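Local structure of 4-hydroxythreonine-4-phosphate dehydrogenase (Legionella pneumophila subsp. pneumophila, 6XMY) at residues V38-L43 and W78-A83; L26-A31 and L55-L60; I14-P19 and M100-L105; Q188-S193 and I286-P291; V148-M153 and I184-Q189. The protein probably catalyses the NAD(P)-dependent oxidation of 4-(phosphooxy)-L-threonine, a metal-dependent step in the biosynthesis of pyridoxine 5'-phosphate. All blocks are in the same frame, centred on the assembly; numbering follows the deposited sequence. Where two conformers were deposited one is given.

Contact 1 of 5, residues V38-L43 and W78-A83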
# COMPACT_ATOMS: atom_id res chain seq x y z
N VAL A 38 -12.60 -9.55 7.12
CA VAL A 38 -12.17 -10.77 7.78
C VAL A 38 -10.68 -10.61 8.04
O VAL A 38 -9.93 -10.25 7.13
CB VAL A 38 -12.43 -12.01 6.90
CG1 VAL A 38 -11.77 -13.25 7.50
CG2 VAL A 38 -13.95 -12.22 6.73
N ILE A 39 -10.25 -10.84 9.29
CA ILE A 39 -8.88 -10.57 9.71
C ILE A 39 -8.06 -11.84 9.61
O ILE A 39 -8.41 -12.86 10.22
CB ILE A 39 -8.83 -10.04 11.15
CG1 ILE A 39 -9.83 -8.90 11.36
CG2 ILE A 39 -7.40 -9.64 11.51
CD1 ILE A 39 -9.69 -7.75 10.37
N LEU A 40 -6.94 -11.79 8.90
CA LEU A 40 -5.94 -12.85 8.91
C LEU A 40 -4.98 -12.59 10.05
O LEU A 40 -4.28 -11.58 10.04
CB LEU A 40 -5.14 -12.83 7.62
CG LEU A 40 -5.70 -13.44 6.36
CD1 LEU A 40 -4.74 -13.09 5.25
CD2 LEU A 40 -5.86 -14.97 6.52
N GLY A 41 -4.93 -13.50 11.01
CA GLY A 41 -4.02 -13.31 12.13
C GLY A 41 -4.26 -14.36 13.18
O GLY A 41 -5.19 -15.17 13.10
N ASP A 42 -3.39 -14.34 14.18
CA ASP A 42 -3.47 -15.28 15.29
C ASP A 42 -4.61 -14.87 16.20
O ASP A 42 -4.66 -13.74 16.69
CB ASP A 42 -2.12 -15.29 16.00
CG ASP A 42 -2.07 -16.22 17.19
OD1 ASP A 42 -2.92 -16.07 18.08
OD2 ASP A 42 -1.18 -17.08 17.24
N LEU A 43 -5.57 -15.78 16.43
CA LEU A 43 -6.75 -15.42 17.19
C LEU A 43 -6.41 -15.12 18.65
O LEU A 43 -6.94 -14.17 19.24
CB LEU A 43 -7.81 -16.52 17.08
CG LEU A 43 -9.10 -16.30 17.87
CD1 LEU A 43 -9.80 -15.03 17.42
CD2 LEU A 43 -10.01 -17.50 17.69
N TRP A 78 -9.80 -15.26 10.32
CA TRP A 78 -9.24 -16.46 9.72
C TRP A 78 -7.97 -16.78 10.50
O TRP A 78 -6.93 -16.14 10.28
CB TRP A 78 -8.91 -16.23 8.24
CG TRP A 78 -8.37 -17.46 7.53
CD1 TRP A 78 -7.26 -18.18 7.85
CD2 TRP A 78 -8.94 -18.11 6.37
NE1 TRP A 78 -7.09 -19.23 6.99
CE2 TRP A 78 -8.11 -19.22 6.07
CE3 TRP A 78 -10.06 -17.88 5.57
CZ2 TRP A 78 -8.36 -20.08 5.00
CZ3 TRP A 78 -10.32 -18.74 4.50
CH2 TRP A 78 -9.47 -19.82 4.23
N PRO A 79 -8.00 -17.72 11.44
CA PRO A 79 -6.86 -17.89 12.34
C PRO A 79 -5.63 -18.43 11.63
O PRO A 79 -5.70 -19.35 10.81
CB PRO A 79 -7.38 -18.89 13.38
CG PRO A 79 -8.88 -18.71 13.34
CD PRO A 79 -9.16 -18.52 11.87
N VAL A 80 -4.49 -17.84 11.96
CA VAL A 80 -3.17 -18.29 11.51
C VAL A 80 -2.28 -18.21 12.74
O VAL A 80 -2.17 -17.14 13.34
CB VAL A 80 -2.61 -17.39 10.40
CG1 VAL A 80 -1.26 -17.92 9.92
CG2 VAL A 80 -3.59 -17.25 9.23
N PRO A 81 -1.61 -19.29 13.14
CA PRO A 81 -0.93 -19.29 14.45
C PRO A 81 0.47 -18.69 14.39
O PRO A 81 1.29 -19.07 13.55
CB PRO A 81 -0.87 -20.78 14.82
CG PRO A 81 -0.84 -21.48 13.47
CD PRO A 81 -1.67 -20.63 12.53
N CYS A 82 0.77 -17.78 15.33
CA CYS A 82 2.15 -17.35 15.52
C CYS A 82 2.99 -18.53 16.00
O CYS A 82 2.50 -19.44 16.67
CB CYS A 82 2.23 -16.24 16.58
SG CYS A 82 1.49 -14.69 16.08
N ALA A 83 4.27 -18.52 15.63
CA ALA A 83 5.18 -19.56 16.13
C ALA A 83 5.44 -19.40 17.62
O ALA A 83 5.65 -20.41 18.32
CB ALA A 83 6.49 -19.53 15.36

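Contact 2 of 5, residues L26-A31 and L55-L60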
# COMPACT_ATOMS: atom_id res chain seq x y z
N LEU A 26 -4.96 -2.07 14.88
CA LEU A 26 -5.75 -1.45 13.83
C LEU A 26 -6.87 -2.37 13.35
O LEU A 26 -7.96 -1.90 13.03
CB LEU A 26 -4.84 -1.05 12.67
CG LEU A 26 -3.85 0.06 13.04
CD1 LEU A 26 -2.83 0.28 11.93
CD2 LEU A 26 -4.60 1.34 13.36
N CYS A 27 -6.60 -3.67 13.28
CA CYS A 27 -7.65 -4.61 12.91
C CYS A 27 -8.75 -4.64 13.96
O CYS A 27 -9.94 -4.70 13.63
CB CYS A 27 -7.06 -6.00 12.70
SG CYS A 27 -5.96 -6.09 11.27
N LEU A 28 -8.37 -4.57 15.24
CA LEU A 28 -9.37 -4.54 16.31
C LEU A 28 -10.24 -3.30 16.21
O LEU A 28 -11.43 -3.35 16.54
CB LEU A 28 -8.69 -4.64 17.67
CG LEU A 28 -7.91 -5.94 17.92
CD1 LEU A 28 -7.11 -5.86 19.21
CD2 LEU A 28 -8.85 -7.16 17.96
N ALA A 29 -9.68 -2.18 15.74
CA ALA A 29 -10.47 -0.97 15.53
C ALA A 29 -11.59 -1.18 14.52
O ALA A 29 -12.59 -0.45 14.55
CB ALA A 29 -9.57 0.19 15.09
N LEU A 30 -11.45 -2.15 13.62
CA LEU A 30 -12.51 -2.43 12.65
C LEU A 30 -13.71 -3.11 13.29
O LEU A 30 -14.76 -3.19 12.65
CB LEU A 30 -11.94 -3.28 11.51
CG LEU A 30 -10.78 -2.61 10.76
CD1 LEU A 30 -10.15 -3.54 9.74
CD2 LEU A 30 -11.22 -1.30 10.10
N ALA A 31 -13.57 -3.61 14.52
CA ALA A 31 -14.66 -4.36 15.14
C ALA A 31 -15.89 -3.50 15.34
O ALA A 31 -17.02 -4.00 15.30
CB ALA A 31 -14.22 -4.95 16.48
N LEU A 55 -10.65 -3.43 25.25
CA LEU A 55 -11.73 -3.47 24.27
C LEU A 55 -12.58 -4.71 24.50
O LEU A 55 -12.05 -5.79 24.81
CB LEU A 55 -11.15 -3.55 22.85
CG LEU A 55 -10.33 -2.35 22.36
CD1 LEU A 55 -9.74 -2.63 20.99
CD2 LEU A 55 -11.19 -1.09 22.34
N SER A 56 -13.89 -4.55 24.35
CA SER A 56 -14.84 -5.66 24.46
C SER A 56 -15.28 -6.02 23.04
O SER A 56 -16.10 -5.33 22.44
CB SER A 56 -16.03 -5.26 25.33
OG SER A 56 -15.62 -5.02 26.67
N ILE A 57 -14.74 -7.12 22.52
CA ILE A 57 -15.00 -7.57 21.16
C ILE A 57 -15.42 -9.03 21.22
O ILE A 57 -14.84 -9.82 21.97
CB ILE A 57 -13.75 -7.42 20.28
CG1 ILE A 57 -13.37 -5.94 20.15
CG2 ILE A 57 -13.96 -8.03 18.90
CD1 ILE A 57 -12.01 -5.72 19.53
N LYS A 58 -16.41 -9.39 20.41
CA LYS A 58 -16.79 -10.78 20.24
C LYS A 58 -16.18 -11.30 18.95
O LYS A 58 -16.43 -10.76 17.87
CB LYS A 58 -18.31 -10.94 20.24
CG LYS A 58 -18.93 -10.63 21.60
CD LYS A 58 -20.44 -10.58 21.53
CE LYS A 58 -21.04 -10.06 22.82
NZ LYS A 58 -20.61 -10.87 23.99
N PHE A 59 -15.39 -12.35 19.06
CA PHE A 59 -14.66 -12.89 17.92
C PHE A 59 -15.40 -14.08 17.33
O PHE A 59 -15.86 -14.97 18.06
CB PHE A 59 -13.26 -13.32 18.34
CG PHE A 59 -12.39 -12.18 18.78
CD1 PHE A 59 -11.64 -11.46 17.86
CD2 PHE A 59 -12.34 -11.80 20.12
CE1 PHE A 59 -10.84 -10.40 18.27
CE2 PHE A 59 -11.54 -10.75 20.53
CZ PHE A 59 -10.80 -10.05 19.60
N LEU A 60 -15.49 -14.11 16.00
CA LEU A 60 -16.05 -15.24 15.28
C LEU A 60 -14.96 -15.81 14.38
O LEU A 60 -14.19 -15.07 13.78
CB LEU A 60 -17.22 -14.79 14.40
CG LEU A 60 -18.44 -14.22 15.12
CD1 LEU A 60 -19.38 -13.55 14.13
CD2 LEU A 60 -19.17 -15.31 15.89

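Contact 3 of 5, residues I14-P19 and M100-L105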
# COMPACT_ATOMS: atom_id res chain seq x y z
N ILE A 14 -8.09 -8.80 5.55
CA ILE A 14 -7.13 -7.86 6.14
C ILE A 14 -5.98 -8.67 6.72
O ILE A 14 -6.18 -9.45 7.66
CB ILE A 14 -7.77 -7.01 7.25
CG1 ILE A 14 -9.19 -6.55 6.87
CG2 ILE A 14 -6.85 -5.82 7.63
CD1 ILE A 14 -9.28 -5.73 5.63
N SER A 15 -4.78 -8.49 6.18
CA SER A 15 -3.60 -9.04 6.84
C SER A 15 -3.26 -8.18 8.05
O SER A 15 -3.00 -6.98 7.92
CB SER A 15 -2.40 -9.08 5.91
OG SER A 15 -1.22 -9.23 6.67
N SER A 16 -3.26 -8.79 9.23
CA SER A 16 -2.97 -8.05 10.45
C SER A 16 -1.49 -7.72 10.64
O SER A 16 -1.16 -7.01 11.60
CB SER A 16 -3.56 -8.77 11.67
OG SER A 16 -2.94 -10.03 11.88
N GLY A 17 -0.59 -8.20 9.77
CA GLY A 17 0.76 -7.66 9.71
C GLY A 17 1.66 -8.12 10.86
O GLY A 17 1.48 -9.19 11.45
N GLU A 18 2.67 -7.30 11.14
CA GLU A 18 3.64 -7.61 12.18
C GLU A 18 2.94 -7.70 13.54
O GLU A 18 2.32 -6.72 13.96
CB GLU A 18 4.73 -6.54 12.19
CG GLU A 18 5.59 -6.54 13.45
CD GLU A 18 6.21 -7.87 13.77
OE1 GLU A 18 6.14 -8.28 14.94
OE2 GLU A 18 6.76 -8.52 12.86
N PRO A 19 2.96 -8.85 14.20
CA PRO A 19 2.09 -9.03 15.37
C PRO A 19 2.49 -8.18 16.56
O PRO A 19 1.62 -7.85 17.38
CB PRO A 19 2.21 -10.52 15.69
CG PRO A 19 3.50 -10.94 15.07
CD PRO A 19 3.66 -10.10 13.84
N MET A 100 4.87 -13.75 6.85
CA MET A 100 4.89 -14.13 5.45
C MET A 100 3.74 -15.06 5.11
O MET A 100 3.24 -15.03 3.98
CB MET A 100 6.23 -14.76 5.07
CG MET A 100 7.42 -13.80 5.20
SD MET A 100 7.22 -12.21 4.36
CE MET A 100 7.00 -12.75 2.69
N GLU A 101 3.28 -15.86 6.08
CA GLU A 101 2.12 -16.72 5.83
C GLU A 101 0.86 -15.88 5.64
O GLU A 101 0.04 -16.19 4.77
CB GLU A 101 1.92 -17.72 6.97
CG GLU A 101 0.92 -18.83 6.62
CD GLU A 101 1.44 -19.77 5.55
OE1 GLU A 101 2.67 -19.96 5.48
OE2 GLU A 101 0.62 -20.30 4.77
N LEU A 102 0.71 -14.80 6.41
CA LEU A 102 -0.42 -13.90 6.20
C LEU A 102 -0.40 -13.33 4.78
O LEU A 102 -1.44 -13.27 4.12
CB LEU A 102 -0.37 -12.74 7.20
CG LEU A 102 -0.30 -13.06 8.70
CD1 LEU A 102 -0.34 -11.76 9.51
CD2 LEU A 102 -1.42 -14.00 9.14
N LEU A 103 0.78 -12.91 4.30
CA LEU A 103 0.88 -12.35 2.96
C LEU A 103 0.58 -13.40 1.90
O LEU A 103 -0.12 -13.13 0.91
CB LEU A 103 2.27 -11.77 2.73
CG LEU A 103 2.51 -10.30 3.11
CD1 LEU A 103 1.94 -9.96 4.46
CD2 LEU A 103 3.99 -9.96 3.04
N THR A 104 1.13 -14.61 2.07
CA THR A 104 0.97 -15.66 1.07
C THR A 104 -0.46 -16.15 1.05
O THR A 104 -1.08 -16.27 -0.02
CB THR A 104 1.93 -16.81 1.39
OG1 THR A 104 3.28 -16.32 1.45
CG2 THR A 104 1.84 -17.92 0.33
N LEU A 105 -1.03 -16.41 2.22
CA LEU A 105 -2.42 -16.83 2.29
C LEU A 105 -3.35 -15.73 1.80
O LEU A 105 -4.31 -16.00 1.06
CB LEU A 105 -2.74 -17.23 3.73
CG LEU A 105 -3.99 -18.01 4.06
CD1 LEU A 105 -4.15 -19.26 3.19
CD2 LEU A 105 -3.91 -18.35 5.54

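Contact 4 of 5, residues Q188-S193 and I286-P291. With SO4 (sulfate ion), chain J.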
# COMPACT_ATOMS: atom_id res chain seq x y z
N GLN A 188 2.55 3.73 -17.92
CA GLN A 188 1.47 3.02 -18.60
C GLN A 188 0.52 2.38 -17.59
O GLN A 188 -0.71 2.50 -17.71
CB GLN A 188 2.04 1.94 -19.53
CG GLN A 188 2.58 2.44 -20.86
CD GLN A 188 3.32 1.35 -21.63
OE1 GLN A 188 3.67 0.30 -21.07
NE2 GLN A 188 3.58 1.59 -22.90
N GLN A 189 1.07 1.74 -16.56
CA GLN A 189 0.22 1.12 -15.55
C GLN A 189 -0.55 2.18 -14.77
O GLN A 189 -1.75 2.02 -14.53
CB GLN A 189 1.06 0.27 -14.60
CG GLN A 189 0.23 -0.40 -13.52
CD GLN A 189 -0.81 -1.34 -14.08
OE1 GLN A 189 -0.48 -2.31 -14.76
NE2 GLN A 189 -2.09 -1.05 -13.83
N LEU A 190 0.12 3.26 -14.38
CA LEU A 190 -0.56 4.35 -13.67
C LEU A 190 -1.71 4.90 -14.50
O LEU A 190 -2.83 5.07 -14.00
CB LEU A 190 0.45 5.46 -13.35
CG LEU A 190 -0.15 6.71 -12.73
CD1 LEU A 190 -0.84 6.40 -11.41
CD2 LEU A 190 0.92 7.79 -12.54
N HIS A 191 -1.46 5.19 -15.78
CA HIS A 191 -2.50 5.73 -16.64
C HIS A 191 -3.67 4.77 -16.74
O HIS A 191 -4.84 5.17 -16.62
CB HIS A 191 -1.89 6.02 -18.02
CG HIS A 191 -2.89 6.40 -19.06
ND1 HIS A 191 -3.58 5.47 -19.81
CD2 HIS A 191 -3.31 7.62 -19.50
CE1 HIS A 191 -4.38 6.09 -20.66
NE2 HIS A 191 -4.24 7.39 -20.48
N HIS A 192 -3.38 3.49 -16.95
CA HIS A 192 -4.44 2.49 -17.08
C HIS A 192 -5.29 2.43 -15.82
O HIS A 192 -6.52 2.37 -15.90
CB HIS A 192 -3.83 1.13 -17.38
CG HIS A 192 -4.85 0.04 -17.49
ND1 HIS A 192 -5.58 -0.18 -18.64
CD2 HIS A 192 -5.28 -0.88 -16.59
CE1 HIS A 192 -6.40 -1.20 -18.45
NE2 HIS A 192 -6.24 -1.64 -17.22
N SER A 193 -4.65 2.42 -14.65
CA SER A 193 -5.39 2.32 -13.41
C SER A 193 -6.23 3.57 -13.15
O SER A 193 -7.37 3.46 -12.70
CB SER A 193 -4.44 2.06 -12.25
OG SER A 193 -3.85 0.78 -12.37
N ILE A 286 -1.81 2.01 -2.44
CA ILE A 286 -2.49 1.05 -3.30
C ILE A 286 -1.49 0.53 -4.32
O ILE A 286 -0.74 1.31 -4.91
CB ILE A 286 -3.74 1.65 -3.96
CG1 ILE A 286 -4.39 0.60 -4.85
CG2 ILE A 286 -3.42 2.89 -4.75
CD1 ILE A 286 -5.71 1.00 -5.29
N THR A 287 -1.48 -0.79 -4.51
CA THR A 287 -0.60 -1.41 -5.50
C THR A 287 -1.37 -1.55 -6.81
O THR A 287 -2.45 -2.16 -6.85
CB THR A 287 -0.12 -2.78 -5.03
OG1 THR A 287 0.56 -2.64 -3.78
CG2 THR A 287 0.82 -3.38 -6.06
N LEU A 288 -0.81 -0.99 -7.88
CA LEU A 288 -1.42 -1.07 -9.20
C LEU A 288 -0.73 -2.15 -10.03
O LEU A 288 0.50 -2.27 -10.00
CB LEU A 288 -1.25 0.27 -9.93
CG LEU A 288 -1.62 1.50 -9.11
CD1 LEU A 288 -1.37 2.75 -9.93
CD2 LEU A 288 -3.06 1.44 -8.60
N GLY A 289 -1.53 -2.91 -10.78
CA GLY A 289 -1.00 -3.88 -11.72
C GLY A 289 -1.12 -5.34 -11.31
O GLY A 289 -0.69 -6.21 -12.08
N LEU A 290 -1.66 -5.64 -10.14
CA LEU A 290 -1.88 -7.03 -9.76
C LEU A 290 -3.24 -7.49 -10.26
O LEU A 290 -4.11 -6.67 -10.56
CB LEU A 290 -1.89 -7.15 -8.24
CG LEU A 290 -0.65 -6.69 -7.47
CD1 LEU A 290 -0.95 -6.75 -6.00
CD2 LEU A 290 0.57 -7.54 -7.83
N PRO A 291 -3.47 -8.81 -10.34
CA PRO A 291 -4.81 -9.30 -10.68
C PRO A 291 -5.79 -9.25 -9.52
O PRO A 291 -6.95 -9.64 -9.68
CB PRO A 291 -4.55 -10.76 -11.11
CG PRO A 291 -3.33 -11.14 -10.41
CD PRO A 291 -2.48 -9.90 -10.27
S SO4 J . -5.88 2.27 -21.43
O1 SO4 J . -5.24 1.02 -21.01
O2 SO4 J . -6.01 3.15 -20.27
O3 SO4 J . -7.21 1.99 -21.96
O4 SO4 J . -5.07 2.91 -22.45

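Contact 5 of 5, residues V148-M153 and I184-Q189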
# COMPACT_ATOMS: atom_id res chain seq x y z
N VAL A 148 4.00 -10.72 -12.03
CA VAL A 148 3.78 -9.48 -12.76
C VAL A 148 5.10 -8.74 -12.86
O VAL A 148 5.77 -8.52 -11.84
CB VAL A 148 2.71 -8.62 -12.07
CG1 VAL A 148 2.53 -7.31 -12.79
CG2 VAL A 148 1.39 -9.38 -12.00
N GLU A 149 5.47 -8.33 -14.08
CA GLU A 149 6.75 -7.65 -14.26
C GLU A 149 6.74 -6.25 -13.65
O GLU A 149 7.68 -5.86 -12.96
CB GLU A 149 7.12 -7.59 -15.74
CG GLU A 149 8.31 -6.67 -16.02
CD GLU A 149 8.81 -6.78 -17.44
OE1 GLU A 149 9.82 -7.48 -17.65
OE2 GLU A 149 8.19 -6.17 -18.34
N THR A 150 5.68 -5.48 -13.90
CA THR A 150 5.61 -4.09 -13.45
C THR A 150 4.37 -3.90 -12.58
O THR A 150 3.24 -4.01 -13.07
CB THR A 150 5.57 -3.12 -14.63
OG1 THR A 150 6.68 -3.39 -15.51
CG2 THR A 150 5.66 -1.68 -14.13
N VAL A 151 4.60 -3.61 -11.31
CA VAL A 151 3.56 -3.09 -10.44
C VAL A 151 3.99 -1.69 -10.02
O VAL A 151 5.15 -1.30 -10.16
CB VAL A 151 3.33 -3.98 -9.20
CG1 VAL A 151 2.94 -5.39 -9.62
CG2 VAL A 151 4.57 -3.98 -8.34
N VAL A 152 3.03 -0.92 -9.52
CA VAL A 152 3.29 0.47 -9.17
C VAL A 152 2.75 0.72 -7.77
O VAL A 152 1.58 0.42 -7.49
CB VAL A 152 2.65 1.45 -10.17
CG1 VAL A 152 2.92 2.89 -9.72
CG2 VAL A 152 3.17 1.21 -11.58
N MET A 153 3.59 1.28 -6.91
CA MET A 153 3.15 1.76 -5.61
C MET A 153 2.64 3.18 -5.77
O MET A 153 3.37 4.07 -6.24
CB MET A 153 4.31 1.74 -4.61
CG MET A 153 3.98 2.47 -3.31
SD MET A 153 5.37 2.62 -2.16
CE MET A 153 5.80 0.89 -1.96
N ILE A 184 8.34 4.20 -18.70
CA ILE A 184 7.22 3.94 -19.59
C ILE A 184 6.26 2.92 -18.98
O ILE A 184 5.04 3.13 -18.96
CB ILE A 184 7.74 3.49 -20.97
CG1 ILE A 184 8.44 4.65 -21.68
CG2 ILE A 184 6.59 2.95 -21.82
CD1 ILE A 184 9.38 4.22 -22.77
N LYS A 185 6.80 1.81 -18.49
CA LYS A 185 5.94 0.74 -17.98
C LYS A 185 5.20 1.19 -16.73
O LYS A 185 4.02 0.87 -16.55
CB LYS A 185 6.78 -0.50 -17.71
CG LYS A 185 7.22 -1.18 -19.00
CD LYS A 185 8.21 -2.29 -18.73
CE LYS A 185 8.60 -2.99 -20.02
NZ LYS A 185 9.61 -4.06 -19.79
N VAL A 186 5.89 1.92 -15.85
CA VAL A 186 5.25 2.44 -14.64
C VAL A 186 4.12 3.39 -15.01
O VAL A 186 3.01 3.30 -14.47
CB VAL A 186 6.30 3.13 -13.74
CG1 VAL A 186 5.61 4.03 -12.72
CG2 VAL A 186 7.15 2.08 -13.06
N ILE A 187 4.40 4.34 -15.90
CA ILE A 187 3.39 5.33 -16.24
C ILE A 187 2.26 4.73 -17.08
O ILE A 187 1.09 5.13 -16.93
CB ILE A 187 4.02 6.61 -16.82
CG1 ILE A 187 4.94 7.24 -15.76
CG2 ILE A 187 2.94 7.60 -17.25
CD1 ILE A 187 5.64 8.52 -16.20
N GLN A 188 2.55 3.73 -17.92
CA GLN A 188 1.47 3.02 -18.60
C GLN A 188 0.52 2.38 -17.59
O GLN A 188 -0.71 2.50 -17.71
CB GLN A 188 2.04 1.94 -19.53
CG GLN A 188 2.58 2.44 -20.86
CD GLN A 188 3.32 1.35 -21.63
OE1 GLN A 188 3.67 0.30 -21.07
NE2 GLN A 188 3.58 1.59 -22.90
N GLN A 189 1.07 1.74 -16.56
CA GLN A 189 0.22 1.12 -15.55
C GLN A 189 -0.55 2.18 -14.77
O GLN A 189 -1.75 2.02 -14.53
CB GLN A 189 1.06 0.27 -14.60
CG GLN A 189 0.23 -0.40 -13.52
CD GLN A 189 -0.81 -1.34 -14.08
OE1 GLN A 189 -0.48 -2.31 -14.76
NE2 GLN A 189 -2.09 -1.05 -13.83
O HOH W 1 1.91 -3.20 -15.37

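Contact 1 of 5, residues V38-L43 and W78-A83
Trp78 and Ile39 join two parallel strands at their C-terminal ends, with Trp78 N donating to Ile39 O over 2.8 Å. Further along, Gly41 N returns a weak bond to Trp78 O, and Val80 N reaches Gly41 O at 3.0 Å. Pro79 has no N-H to give, but its CA-H points at the same oxygen, 3.3 Å from Pro79 CA to Gly41 O.

Where the strands stop, the Asp42 carboxylate takes over. With CG anti to the backbone N (chi1 179°), Asp42 OD2 extends toward segment 78-83 and receives Cys82 N at 2.8 Å through its anti lone pair. OD1 meanwhile accepts from Leu45 N, so one aspartate both caps helix 43-52 and ties down the neighbouring strand's exit; a short, two-oxygen side chain suits both tasks.

On one face of the strands, Leu40 and Trp78 lie side by side, and Leu40 CD2 sits obliquely to the indole, 3.7 Å from Trp78 CG. Val80 CG2 borders the same methyl. Helix 96-111 packs over this apolar patch through Leu102, Leu105 and Leu109, while strand 12-15 flanks strand 37-41 on its other edge.

Contact 2 of 5, residues L26-A31 and L55-L60
The Phe59 ring meets Leu28 at its edge: Leu28 CD2 lies in the ring plane, 3.8 Å from Phe59 CE1 and nearly as close to CZ. One face of the ring is covered from within its own segment by Ile57 CG2, which stands 3.8 Å above the plane and is offset toward the rim. The ring is thus touched at an edge by the helix and on a face by a residue two positions earlier in its own segment.

Leu28 carries most of the helix side. Its CG is anti to the carbonyl carbon (chi1 -63°), and from there CD2 enters the angle between Phe59 and Ile57, crossing both side chains at about a right angle. Leu28 CD2 lies 3.8 Å from Ile57 CD1, while lower on the same side chain Leu28 CB meets Leu55 CD1 at 4.0 Å. A leucine fits because its branched end offers one methyl to both Ile57 CD1 and the Phe59 edge.

Ile57 also reaches Ala31. Ile57 CD1 comes within 3.8 Å of Ala31 CB, and its CG1 and CG2 are each about as near to that methyl. The small alanine lets the backbones approach to 6.8 Å between Ala31 CA and Ile57 CA. All the contacts between the segments are apolar.

Helix 43-52 adds Leu46 and Ala50 around Leu28, and Leu75 of strand 74-79 touches both Leu28 and Ile57. The arrangement belongs to an alpha/beta domain: helix 23-29 and the residues after it cover the loop leading into strand 58-61, an edge strand within this chain, and the first part of that strand, away from the cofactor and metal sites.

Contact 3 of 5, residues I14-P19 and M100-L105
Leu102 packs against Ser15 where strand 12-15 gives way to a loop, part of the alpha/beta packing that lays helix 96-111 against the parallel strands of the NAD-binding enzyme. Leu102 CB, the first atom of the side chain, faces the hydroxyl of Ser15, with Leu102 CB to Ser15 OG at 3.7 Å. CG stands anti to the carbonyl carbon (chi1 -54°), a torsion that carries the branch toward the turn after the strand. Leu102 CD1 then ends over the peptides there: it is 3.6 Å from Gly17 N and almost as close to Gly17 O, and it also borders Ser16 OG at 3.9 Å.

Small residues suit this turn because the helix comes close, with Ser15 CA and Leu102 CA only 5.8 Å apart. Gly17 has a positive phi of 75°, readily adopted by a residue lacking CB, and lies near Val123 of the NAD site. Ser16 OG has its polar partner in Leu40 O on the adjoining strand, leaving its contact with Leu102 one of packing.

On the next helical position, Leu103 CD1 also approaches Ser15 OG, while its side chain touches His138, a predicted substrate-binding residue. Ser15 OG additionally accepts a weak hydrogen bond from Gly17 N, 3.3 Å away.

Contact 4 of 5, residues Q188-S193 and I286-P291
A glutamine amide lies against a glycine here without a hydrogen bond between them: Gln189 OE1 and Gly289 CA are 3.5 Å apart, with Gln189 CD equally near that carbon. Having no CB, Gly289 lets the amide lie against its CA, and its phi of 107° is one glycine readily adopts. The glutamine bends at chi2 (61°), which turns its amide along the helix toward Ser193, one turn further on; there Gln189 NE2 donates to Ser193 OG at 2.9 Å, with the oxygen in the amide plane. This one-turn bond fixes how the amide is rotated.

Leu288 packs against Gln189, Leu190 and Ser193. Leu288 CB lies 3.6 Å from Ser193 OG and 3.9 Å from Gln189 CG, whereas Leu288 CD1 reaches onward to Leu190 CD1 at 4.0 Å. A branched apolar residue suits a site lined by three different side chains.

Away from the strand, His192 ND1 donates to sulfate O1 at 2.7 Å in an almost straight bond. The ion, probably from the crystallisation liquor, is also bound by His196.

The axes of helix 180-197 and strand 284-288, measured over the short segments, approach to 9.7 Å at the closest and are inclined at 110°. This is helix-on-sheet packing of an alpha/beta fold, with the helix running across the strand.

Contact 5 of 5, residues V148-M153 and I184-Q189
The one salt bridge joins Glu149 and Lys185, whose side chains meet at the exposed side of the contact: Lys185 NZ lies 2.9 Å from Glu149 OE2, approaching from above the carboxylate plane (52° out of it). Both chains are extended beyond CG, and that length lets the charges meet near the surface while their backbones stay apart.

A water makes the second polar link. It donates to Thr150 O at 2.8 Å and to Gln189 OE1 at 2.6 Å, bridging two acceptors that could not bond to each other; the NE2 of the same amide is held by Ser193 OG.

The remaining contacts are packing. Thr150 sits against the stem of the lysine, with Thr150 OG1 3.6 Å from Lys185 CB, while its methyl CG2 turns to Val186. Val152 lies deeper: anti to its carbonyl carbon, Val152 CG2 nestles between Val186 CG1 at 3.9 Å and Gln189 CB at 3.8 Å. Beta-branched residues suit these positions, presenting compact methyls to helix 180-197. Val152 also touches Leu288 of the neighbouring strand.

The chemistry is thus graded, from apolar valines inside, through a hydrated amide and carbonyl, to a charged pair near solvent, and the water satisfies two oxygens at the boundary.

How the contacts relate
The contacts form two groups. Contacts 1, 2 and 3 lie around strands 12-15, 37-41, 74-79 and 58-61 and touch one another, with centres 8 to 17 Å apart. Strands 37-41 and 12-15 are neighbours, so contacts 1 and 3 meet directly. Contacts 4 and 5, with centres 6 Å apart, share Gln188 and Gln189 of helix 180-197, which packs on the adjacent strands 284-288 and 152-156. Along the chain the first group closes before the second opens: contacts 1 and 2 interlace, both inside the loop closed by contact 3. The groups thus belong to separate regions of the alpha/beta fold, Gly17 of contact 3 about 7 Å from NAD and the Val152 side chain of contact 5 about 13 Å from zinc.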